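Local coordinates for hypothetical protein EF3068 (Enterococcus faecalis, PDB 2B6C), which is of unknown function but, as a member of the AlkD-like DNA alkylation repair family, probably recognises or repairs alkylated bases in DNA, at residues H49-E54 and I76-Q81; L147-K152 and I179-R184; Q192-L197 and K213-A218. All coordinates share one frame; numbering follows the deposited sequence.

Contact 1: H49-E54 and I76-Q81; sequences HTWPKE and IDLALQ. With SO4 (sulfate ion), chain D.
His49 and Gln81 carry the polar half of this contact: the imidazole grips a backbone carbonyl of segment 76-81, donating from NE2 to Gln81 O, 3.1 Å away. That oxygen lies at the ring edge, almost in plane, but the N-H...O angle is only 136° and the donor stands 59° out of the carbonyl plane, so the N-H is bent and does not point along a lone pair. ND1 is held by the backbone O of Lys46, and bonds at both nitrogens fix the ring's rotation. The Gln81 carbonyl also accepts from a bound glycerol.

One turn before Gln81 in the helix, Leu78 meets Trp51 in the apolar half: CZ3 of the indole lies 4.1 Å from CD2 of Leu78, the side chains crossing at about a right angle, while Trp51 NE1 is hydrogen-bonded to the carboxylate of Glu47. Lys53 N gives a hydrogen bond to O4 of a sulfate at 3.0 Å, and Lys53 N of the second subunit binds the same ion. The contact thus joins the turn between helices 34-48 and 53-65 to the C-terminal part of helix 69-81, with Leu78 also touching Leu45 and Ile60 of those two helices.

Contact 2: L147-K152 and I179-R184; sequences LQLMLK and IGWSLR. With SO4 (sulfate ion), chain J.
The indole of Trp181 is met obliquely by Leu149, whose CD1 comes to 4.2 Å from CE3 on the six-membered ring; Asn146 of helix 138-146 and Asp108 of helix 104-120 touch the same tryptophan. The other flat group, the guanidinium of Arg184, lies beside a sulfate and takes no part in the contact with the loop. Sulfate O4 lies at its edge, in plane, whereas O2 approaches obliquely, 2.8 Å from NE; the bonds from NE to both oxygens are weak. NH1 turns to a salt bridge with Glu210.

Leu149 is the second residue of a type I beta turn from Gln148 to Leu151, in the loop between helices 138-146 and 157-166. Here the all-helical fold of the AlkD-like family packs an interhelical turn against helix 173-186. With CG anti to its carbonyl carbon (chi1 -71°), Leu149 sends its other methyl, CD2, onto the helix backbone, 3.6 Å from both Trp181 O and Ser182 CA.

Ser182 meets that methyl with CA and CB. Its OG donates to Ile179 O at 2.9 Å. The same carbonyl accepts from Leu183 N, and both donors reach it from one face of its plane.

Contact 3: Q192-L197 and K213-A218; sequences QWVEEL and KYLAKA. With SO4 (sulfate ion), chain J.
Leu215 meets Val194 and Glu195 in a contact that illustrates how a chain tail can be held to a helix without any hydrogen bond between them. The apolar part is small. Leu215 points toward helix 191-200 and sets its two methyls on neighbouring residues: CD2 lies 4.0 Å from CG of Glu195, while CD1 comes to 4.5 Å from CG1 of Val194, a looser approach. Pro191 and Met198 of the same helix and Ser187 of the preceding loop also touch Leu215, so its side chain fits along one flank of the helix. Val194, in turn, packs on Leu183 and Tyr186 of helix 173-186.

Glu195 slides past Leu215 in the opposite direction, bent at chi2 (-111°). Its CG makes the apolar touch, while OE1 of the carboxylate passes CB of Leu215 at 4.0 Å. Glu195 was deposited in two conformers, so the placement of its side chain, and with it both distances to Leu215, is less certain.

In the fold, the segment 213-218 has no regular structure and follows helix 205-211, the last helix of this all-helical AlkD-like chain; it runs back past helix 191-200 toward the C terminus.

The polar interactions belong to each segment separately. Along the helix, Gln192 NE2 donates to OE2 of Glu196 at 3.1 Å, one turn on, meeting the carboxylate from above its plane (56° out of it). On the tail, Tyr214 OH donates to O4 of a sulfate at 2.6 Å, and that oxygen lies at the edge of the ring, in plane. CG of Lys213 rests over the centre of one face of the same ring, 3.9 Å above the plane. The ring also touches Arg184 of helix 173-186, which makes weak bonds to the same sulfate.

The three contacts follow one another in series along the chain, each closing before the next opens, as expected where helices stack progressively on their predecessors. Contact 1 lies on the opposite side of the chain's centre from the other two, its centre about 27 Å from that of contact 2 and about 40 Å from that of contact 3. Contacts 2 and 3 are neighbours, centres about 14 Å apart, and touch where helix 173-186 meets helix 191-200 and the C-terminal tail: Leu183 packs on Val194 and Trp193. They also share a sulfate, contacted by Tyr214 and, weakly, Arg184. It probably comes from the crystallisation liquor, but might mark a place for an anion.

Contact 1: H49-E54 and I76-Q81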
loop_
_atom_site.group_PDB
_atom_site.type_symbol
_atom_site.label_atom_id
_atom_site.label_comp_id
_atom_site.label_asym_id
_atom_site.label_seq_id
_atom_site.Cartn_x
_atom_site.Cartn_y
_atom_site.Cartn_z
ATOM N N HIS B 49 2.792 8.861 -6.215
ATOM C CA HIS B 49 1.383 8.479 -5.902
ATOM C C HIS B 49 0.380 9.596 -6.123
ATOM O O HIS B 49 -0.817 9.329 -6.341
ATOM C CB HIS B 49 1.257 8.017 -4.454
ATOM C CG HIS B 49 2.164 6.881 -4.113
ATOM N ND1 HIS B 49 3.274 7.029 -3.310
ATOM C CD2 HIS B 49 2.135 5.581 -4.476
ATOM C CE1 HIS B 49 3.897 5.874 -3.200
ATOM N NE2 HIS B 49 3.230 4.979 -3.903
ATOM N N THR B 50 0.867 10.840 -6.074
ATOM C CA THR B 50 -0.009 12.013 -6.182
ATOM C C THR B 50 -0.161 12.512 -7.634
ATOM O O THR B 50 -1.013 13.352 -7.925
ATOM C CB THR B 50 0.455 13.205 -5.232
ATOM O OG1 THR B 50 1.559 13.904 -5.811
ATOM C CG2 THR B 50 0.844 12.717 -3.832
ATOM N N TRP B 51 0.684 12.021 -8.531
ATOM C CA TRP B 51 0.677 12.478 -9.916
ATOM C C TRP B 51 -0.558 11.986 -10.650
ATOM O O TRP B 51 -0.990 10.850 -10.435
ATOM C CB TRP B 51 1.924 12.032 -10.704
ATOM C CG TRP B 51 3.248 12.500 -10.153
ATOM C CD1 TRP B 51 3.493 13.599 -9.333
ATOM C CD2 TRP B 51 4.522 11.916 -10.421
ATOM N NE1 TRP B 51 4.848 13.680 -9.048
ATOM C CE2 TRP B 51 5.499 12.674 -9.710
ATOM C CE3 TRP B 51 4.935 10.798 -11.156
ATOM C CZ2 TRP B 51 6.855 12.341 -9.727
ATOM C CZ3 TRP B 51 6.271 10.483 -11.177
ATOM C CH2 TRP B 51 7.216 11.238 -10.455
ATOM N N PRO B 52 -1.110 12.841 -11.542
ATOM C CA PRO B 52 -2.134 12.370 -12.470
ATOM C C PRO B 52 -1.568 11.177 -13.228
ATOM O O PRO B 52 -0.335 11.067 -13.410
ATOM C CB PRO B 52 -2.368 13.568 -13.383
ATOM C CG PRO B 52 -1.944 14.795 -12.498
ATOM C CD PRO B 52 -0.777 14.273 -11.729
ATOM N N LYS B 53 -2.446 10.253 -13.600
ATOM C CA LYS B 53 -2.043 9.050 -14.316
ATOM C C LYS B 53 -1.149 9.368 -15.521
ATOM O O LYS B 53 -0.140 8.697 -15.745
ATOM C CB LYS B 53 -3.280 8.250 -14.764
ATOM C CG LYS B 53 -2.965 6.884 -15.458
ATOM C CD LYS B 53 -2.082 5.933 -14.597
ATOM C CE LYS B 53 -2.736 5.495 -13.278
ATOM N NZ LYS B 53 -4.001 4.717 -13.521
ATOM N N GLU B 54 -1.523 10.376 -16.300
ATOM C CA GLU B 54 -0.759 10.705 -17.509
ATOM C C GLU B 54 0.674 11.119 -17.156
ATOM O O GLU B 54 1.628 10.686 -17.811
ATOM C CB GLU B 54 -1.442 11.806 -18.327
ATOM C CG GLU B 54 -0.905 11.900 -19.775
ATOM C CD GLU B 54 -1.555 13.055 -20.580
ATOM O OE1 GLU B 54 -2.058 14.032 -19.962
ATOM O OE2 GLU B 54 -1.554 13.002 -21.842
ATOM N N ILE B 76 11.058 1.370 -12.993
ATOM C CA ILE B 76 10.321 0.158 -12.574
ATOM C C ILE B 76 9.824 0.310 -11.126
ATOM O O ILE B 76 8.721 -0.153 -10.791
ATOM C CB ILE B 76 11.152 -1.144 -12.772
ATOM C CG1 ILE B 76 11.580 -1.235 -14.245
ATOM C CG2 ILE B 76 10.294 -2.372 -12.373
ATOM C CD1 ILE B 76 12.630 -2.328 -14.629
ATOM N N ASP B 77 10.609 0.994 -10.282
ATOM C CA ASP B 77 10.164 1.316 -8.910
ATOM C C ASP B 77 8.932 2.229 -8.938
ATOM O O ASP B 77 8.045 2.082 -8.126
ATOM C CB ASP B 77 11.281 1.980 -8.068
ATOM C CG ASP B 77 12.250 0.978 -7.468
ATOM O OD1 ASP B 77 11.970 -0.257 -7.467
ATOM O OD2 ASP B 77 13.318 1.430 -6.995
ATOM N N LEU B 78 8.884 3.169 -9.877
ATOM C CA LEU B 78 7.697 4.020 -10.015
ATOM C C LEU B 78 6.433 3.207 -10.318
ATOM O O LEU B 78 5.350 3.467 -9.760
ATOM C CB LEU B 78 7.883 5.100 -11.095
ATOM C CG LEU B 78 8.823 6.237 -10.694
ATOM C CD1 LEU B 78 9.219 7.051 -11.927
ATOM C CD2 LEU B 78 8.144 7.156 -9.678
ATOM N N ALA B 79 6.593 2.225 -11.191
ATOM C CA ALA B 79 5.529 1.331 -11.560
ATOM C C ALA B 79 5.178 0.422 -10.388
ATOM O O ALA B 79 4.010 0.276 -10.025
ATOM C CB ALA B 79 5.934 0.510 -12.815
ATOM N N LEU B 80 6.190 -0.176 -9.777
ATOM C CA LEU B 80 5.976 -1.045 -8.622
ATOM C C LEU B 80 5.253 -0.346 -7.453
ATOM O O LEU B 80 4.351 -0.908 -6.845
ATOM C CB LEU B 80 7.314 -1.560 -8.118
ATOM C CG LEU B 80 7.741 -2.925 -8.600
ATOM C CD1 LEU B 80 9.265 -2.976 -8.448
ATOM C CD2 LEU B 80 7.024 -3.957 -7.690
ATOM N N GLN B 81 5.689 0.868 -7.130
ATOM C CA GLN B 81 5.076 1.663 -6.052
ATOM C C GLN B 81 3.623 2.064 -6.308
ATOM O O GLN B 81 2.874 2.294 -5.371
ATOM C CB GLN B 81 5.905 2.933 -5.784
ATOM C CG GLN B 81 7.261 2.685 -5.112
ATOM C CD GLN B 81 7.266 1.577 -4.050
ATOM O OE1 GLN B 81 7.642 0.424 -4.327
ATOM N NE2 GLN B 81 6.871 1.922 -2.836
HETATM S S SO4 D . -5.965 12.099 -12.587
HETATM O O1 SO4 D . -5.383 13.441 -12.447
HETATM O O2 SO4 D . -7.335 12.267 -13.053
HETATM O O3 SO4 D . -5.899 11.499 -11.255
HETATM O O4 SO4 D . -5.323 11.232 -13.576
#

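Contact 2: L147-K152 and I179-R184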
loop_
_atom_site.group_PDB
_atom_site.type_symbol
_atom_site.label_atom_id
_atom_site.label_comp_id
_atom_site.label_asym_id
_atom_site.label_seq_id
_atom_site.Cartn_x
_atom_site.Cartn_y
_atom_site.Cartn_z
ATOM N N LEU B 147 6.277 -15.580 -13.485
ATOM C CA LEU B 147 5.156 -14.729 -13.058
ATOM C C LEU B 147 4.660 -15.105 -11.661
ATOM O O LEU B 147 4.257 -14.235 -10.877
ATOM C CB LEU B 147 3.995 -14.807 -14.063
ATOM C CG LEU B 147 2.773 -13.900 -13.827
ATOM C CD1 LEU B 147 3.181 -12.413 -13.748
ATOM C CD2 LEU B 147 1.720 -14.140 -14.899
ATOM N N GLN B 148 4.734 -16.400 -11.341
ATOM C CA GLN B 148 4.070 -16.926 -10.150
ATOM C C GLN B 148 5.002 -17.251 -8.969
ATOM O O GLN B 148 4.560 -17.864 -8.007
ATOM C CB GLN B 148 3.273 -18.164 -10.547
ATOM C CG GLN B 148 2.469 -17.963 -11.854
ATOM C CD GLN B 148 1.426 -19.021 -12.028
ATOM O OE1 GLN B 148 0.422 -19.040 -11.306
ATOM N NE2 GLN B 148 1.677 -19.949 -12.932
ATOM N N LEU B 149 6.262 -16.797 -9.030
ATOM C CA LEU B 149 7.300 -17.148 -8.033
ATOM C C LEU B 149 6.885 -16.826 -6.620
ATOM O O LEU B 149 7.297 -17.500 -5.675
ATOM C CB LEU B 149 8.617 -16.407 -8.302
ATOM C CG LEU B 149 9.445 -16.818 -9.516
ATOM C CD1 LEU B 149 10.800 -16.080 -9.567
ATOM C CD2 LEU B 149 9.655 -18.306 -9.567
HETATM N N MSE B 150 6.101 -15.761 -6.470
HETATM C CA MSE B 150 5.673 -15.353 -5.149
HETATM C C MSE B 150 4.224 -15.735 -4.849
HETATM O O MSE B 150 3.705 -15.323 -3.839
HETATM C CB MSE B 150 5.910 -13.842 -4.946
HETATM C CG MSE B 150 7.398 -13.428 -5.082
HETATM SE SE MSE B 150 8.565 -14.442 -3.886
HETATM C CE MSE B 150 9.944 -14.918 -5.069
ATOM N N LEU B 151 3.575 -16.517 -5.712
ATOM C CA LEU B 151 2.141 -16.801 -5.531
ATOM C C LEU B 151 1.783 -17.951 -4.576
ATOM O O LEU B 151 0.620 -18.063 -4.124
ATOM C CB LEU B 151 1.442 -17.000 -6.884
ATOM C CG LEU B 151 1.346 -15.693 -7.678
ATOM C CD1 LEU B 151 0.600 -15.879 -8.987
ATOM C CD2 LEU B 151 0.749 -14.560 -6.836
ATOM N N LYS B 152 2.770 -18.803 -4.285
ATOM C CA LYS B 152 2.594 -19.905 -3.338
ATOM C C LYS B 152 1.388 -20.777 -3.670
ATOM O O LYS B 152 1.340 -21.370 -4.744
ATOM C CB LYS B 152 2.538 -19.379 -1.903
ATOM C CG LYS B 152 3.813 -18.664 -1.495
ATOM C CD LYS B 152 3.665 -18.058 -0.160
ATOM C CE LYS B 152 4.922 -17.293 0.221
ATOM N NZ LYS B 152 4.627 -16.404 1.397
ATOM N N ILE B 179 13.158 -21.775 -15.591
ATOM C CA ILE B 179 12.441 -23.031 -15.329
ATOM C C ILE B 179 12.813 -23.591 -13.949
ATOM O O ILE B 179 11.922 -23.957 -13.181
ATOM C CB ILE B 179 12.683 -24.117 -16.412
ATOM C CG1 ILE B 179 12.107 -23.671 -17.751
ATOM C CG2 ILE B 179 12.090 -25.515 -15.988
ATOM C CD1 ILE B 179 12.531 -24.605 -18.886
ATOM N N GLY B 180 14.105 -23.634 -13.640
ATOM C CA GLY B 180 14.565 -24.154 -12.359
ATOM C C GLY B 180 14.069 -23.350 -11.160
ATOM O O GLY B 180 13.643 -23.923 -10.164
ATOM N N TRP B 181 14.172 -22.025 -11.231
ATOM C CA TRP B 181 13.597 -21.132 -10.223
ATOM C C TRP B 181 12.088 -21.328 -10.021
ATOM O O TRP B 181 11.595 -21.254 -8.892
ATOM C CB TRP B 181 13.797 -19.685 -10.649
ATOM C CG TRP B 181 15.089 -19.006 -10.173
ATOM C CD1 TRP B 181 16.180 -19.581 -9.524
ATOM C CD2 TRP B 181 15.415 -17.613 -10.350
ATOM N NE1 TRP B 181 17.145 -18.605 -9.257
ATOM C CE2 TRP B 181 16.712 -17.401 -9.770
ATOM C CE3 TRP B 181 14.737 -16.522 -10.951
ATOM C CZ2 TRP B 181 17.345 -16.122 -9.767
ATOM C CZ3 TRP B 181 15.367 -15.258 -10.964
ATOM C CH2 TRP B 181 16.658 -15.071 -10.362
ATOM N N SER B 182 11.346 -21.522 -11.109
ATOM C CA SER B 182 9.885 -21.643 -10.989
ATOM C C SER B 182 9.557 -22.933 -10.221
ATOM O O SER B 182 8.617 -22.954 -9.426
ATOM C CB SER B 182 9.186 -21.599 -12.344
ATOM O OG SER B 182 9.255 -22.868 -12.973
ATOM N N LEU B 183 10.384 -23.965 -10.414
ATOM C CA LEU B 183 10.195 -25.254 -9.736
ATOM C C LEU B 183 10.669 -25.207 -8.294
ATOM O O LEU B 183 9.951 -25.655 -7.395
ATOM C CB LEU B 183 10.843 -26.396 -10.520
ATOM C CG LEU B 183 10.136 -26.650 -11.853
ATOM C CD1 LEU B 183 11.000 -27.518 -12.761
ATOM C CD2 LEU B 183 8.713 -27.202 -11.675
ATOM N N ARG B 184 11.847 -24.620 -8.085
ATOM C CA ARG B 184 12.380 -24.357 -6.755
ATOM C C ARG B 184 11.390 -23.624 -5.843
ATOM O O ARG B 184 11.109 -24.097 -4.741
ATOM C CB ARG B 184 13.686 -23.573 -6.859
ATOM C CG ARG B 184 14.436 -23.344 -5.581
ATOM C CD ARG B 184 15.608 -22.526 -5.983
ATOM N NE ARG B 184 16.637 -22.400 -4.980
ATOM C CZ ARG B 184 17.870 -22.899 -5.065
ATOM N NH1 ARG B 184 18.254 -23.667 -6.079
ATOM N NH2 ARG B 184 18.717 -22.662 -4.086
HETATM S S SO4 J . 16.483 -19.717 -2.428
HETATM O O1 SO4 J . 17.318 -19.340 -1.301
HETATM O O2 SO4 J . 17.330 -20.028 -3.577
HETATM O O3 SO4 J . 15.642 -18.571 -2.760
HETATM O O4 SO4 J . 15.668 -20.887 -2.115
#

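Contact 3: Q192-L197 and K213-A218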
loop_
_atom_site.group_PDB
_atom_site.type_symbol
_atom_site.label_atom_id
_atom_site.label_comp_id
_atom_site.label_asym_id
_atom_site.label_seq_id
_atom_site.Cartn_x
_atom_site.Cartn_y
_atom_site.Cartn_z
ATOM N N GLN B 192 5.183 -32.354 -3.783
ATOM C CA GLN B 192 4.657 -33.521 -4.556
ATOM C C GLN B 192 4.439 -33.159 -6.049
ATOM O O GLN B 192 4.947 -33.859 -6.940
ATOM C CB GLN B 192 3.378 -34.155 -3.959
ATOM C CG GLN B 192 2.721 -35.187 -4.936
ATOM C CD GLN B 192 1.445 -35.909 -4.464
ATOM O OE1 GLN B 192 1.129 -36.005 -3.263
ATOM N NE2 GLN B 192 0.710 -36.456 -5.440
ATOM N N TRP B 193 3.662 -32.100 -6.309
ATOM C CA TRP B 193 3.446 -31.639 -7.679
ATOM C C TRP B 193 4.783 -31.374 -8.397
ATOM O O TRP B 193 4.958 -31.795 -9.539
ATOM C CB TRP B 193 2.524 -30.385 -7.716
ATOM C CG TRP B 193 2.126 -29.965 -9.100
ATOM C CD1 TRP B 193 0.985 -30.307 -9.747
ATOM C CD2 TRP B 193 2.873 -29.137 -10.009
ATOM N NE1 TRP B 193 0.963 -29.750 -11.003
ATOM C CE2 TRP B 193 2.107 -29.022 -11.191
ATOM C CE3 TRP B 193 4.114 -28.489 -9.942
ATOM C CZ2 TRP B 193 2.535 -28.274 -12.309
ATOM C CZ3 TRP B 193 4.537 -27.730 -11.054
ATOM C CH2 TRP B 193 3.739 -27.627 -12.217
ATOM N N VAL B 194 5.726 -30.693 -7.740
ATOM C CA VAL B 194 7.032 -30.461 -8.362
ATOM C C VAL B 194 7.770 -31.784 -8.669
ATOM O O VAL B 194 8.301 -31.935 -9.785
ATOM C CB VAL B 194 7.911 -29.403 -7.598
ATOM C CG1 VAL B 194 9.292 -29.248 -8.250
ATOM C CG2 VAL B 194 7.190 -28.042 -7.582
ATOM N N GLU B 195 7.770 -32.725 -7.720
ATOM C CA GLU B 195 8.330 -34.084 -7.878
ATOM C C GLU B 195 7.758 -34.793 -9.115
ATOM O O GLU B 195 8.481 -35.333 -9.938
ATOM C CB GLU B 195 7.997 -34.946 -6.643
ATOM C CG GLU B 195 8.747 -34.652 -5.322
ATOM C CD GLU B 195 9.704 -35.766 -4.937
ATOM O OE1 GLU B 195 10.215 -35.785 -3.794
ATOM O OE2 GLU B 195 9.955 -36.636 -5.792
ATOM N N GLU B 196 6.421 -34.827 -9.187
ATOM C CA GLU B 196 5.704 -35.472 -10.304
ATOM C C GLU B 196 6.086 -34.876 -11.648
ATOM O O GLU B 196 6.501 -35.614 -12.542
ATOM C CB GLU B 196 4.200 -35.444 -10.097
ATOM C CG GLU B 196 3.767 -36.324 -8.979
ATOM C CD GLU B 196 2.298 -36.195 -8.647
ATOM O OE1 GLU B 196 1.691 -35.109 -8.803
ATOM O OE2 GLU B 196 1.749 -37.207 -8.211
ATOM N N LEU B 197 6.003 -33.544 -11.772
ATOM C CA LEU B 197 6.377 -32.869 -12.997
ATOM C C LEU B 197 7.806 -33.218 -13.437
ATOM O O LEU B 197 8.039 -33.561 -14.592
ATOM C CB LEU B 197 6.203 -31.359 -12.829
ATOM C CG LEU B 197 6.255 -30.480 -14.078
ATOM C CD1 LEU B 197 7.704 -30.226 -14.499
ATOM C CD2 LEU B 197 5.419 -31.068 -15.204
ATOM N N LYS B 213 16.214 -28.586 -5.420
ATOM C CA LYS B 213 16.895 -28.223 -4.172
ATOM C C LYS B 213 16.156 -28.663 -2.899
ATOM O O LYS B 213 16.783 -29.232 -1.985
ATOM C CB LYS B 213 17.207 -26.725 -4.079
ATOM C CG LYS B 213 17.851 -26.426 -2.729
ATOM C CD LYS B 213 18.597 -25.122 -2.672
ATOM C CE LYS B 213 19.651 -25.140 -1.552
ATOM N NZ LYS B 213 19.989 -23.741 -1.126
ATOM N N TYR B 214 14.836 -28.436 -2.853
ATOM C CA TYR B 214 14.038 -28.757 -1.663
ATOM C C TYR B 214 13.308 -30.065 -1.696
ATOM O O TYR B 214 12.386 -30.275 -0.906
ATOM C CB TYR B 214 13.060 -27.618 -1.313
ATOM C CG TYR B 214 13.803 -26.343 -1.091
ATOM C CD1 TYR B 214 13.807 -25.336 -2.060
ATOM C CD2 TYR B 214 14.568 -26.164 0.058
ATOM C CE1 TYR B 214 14.544 -24.174 -1.871
ATOM C CE2 TYR B 214 15.291 -25.011 0.260
ATOM C CZ TYR B 214 15.281 -24.028 -0.704
ATOM O OH TYR B 214 16.012 -22.889 -0.480
ATOM N N LEU B 215 13.697 -30.960 -2.584
ATOM C CA LEU B 215 13.083 -32.274 -2.582
ATOM C C LEU B 215 13.981 -33.242 -1.811
ATOM O O LEU B 215 15.202 -33.216 -1.984
ATOM C CB LEU B 215 12.814 -32.740 -4.008
ATOM C CG LEU B 215 12.097 -31.711 -4.896
ATOM C CD1 LEU B 215 12.024 -32.217 -6.334
ATOM C CD2 LEU B 215 10.704 -31.331 -4.361
ATOM N N ALA B 216 13.389 -34.055 -0.933
ATOM C CA ALA B 216 14.142 -35.085 -0.191
ATOM C C ALA B 216 14.838 -36.122 -1.114
ATOM O O ALA B 216 14.297 -36.468 -2.170
ATOM C CB ALA B 216 13.207 -35.785 0.794
ATOM N N LYS B 217 16.023 -36.605 -0.716
ATOM C CA LYS B 217 16.754 -37.653 -1.467
ATOM C C LYS B 217 16.646 -39.054 -0.816
ATOM O O LYS B 217 16.564 -39.161 0.416
ATOM C CB LYS B 217 18.241 -37.290 -1.616
ATOM C CG LYS B 217 18.587 -36.278 -2.707
ATOM C CD LYS B 217 20.115 -36.305 -2.973
ATOM C CE LYS B 217 20.496 -35.603 -4.294
ATOM N NZ LYS B 217 20.408 -34.106 -4.205
ATOM N N ALA B 218 16.672 -40.114 -1.643
ATOM C CA ALA B 218 16.582 -41.516 -1.150
ATOM C C ALA B 218 17.809 -41.945 -0.344
ATOM O O ALA B 218 17.672 -42.662 0.653
ATOM C CB ALA B 218 16.342 -42.498 -2.290
HETATM S S SO4 J . 16.483 -19.717 -2.428
HETATM O O1 SO4 J . 17.318 -19.340 -1.301
HETATM O O2 SO4 J . 17.330 -20.028 -3.577
HETATM O O3 SO4 J . 15.642 -18.571 -2.760
HETATM O O4 SO4 J . 15.668 -20.887 -2.115
#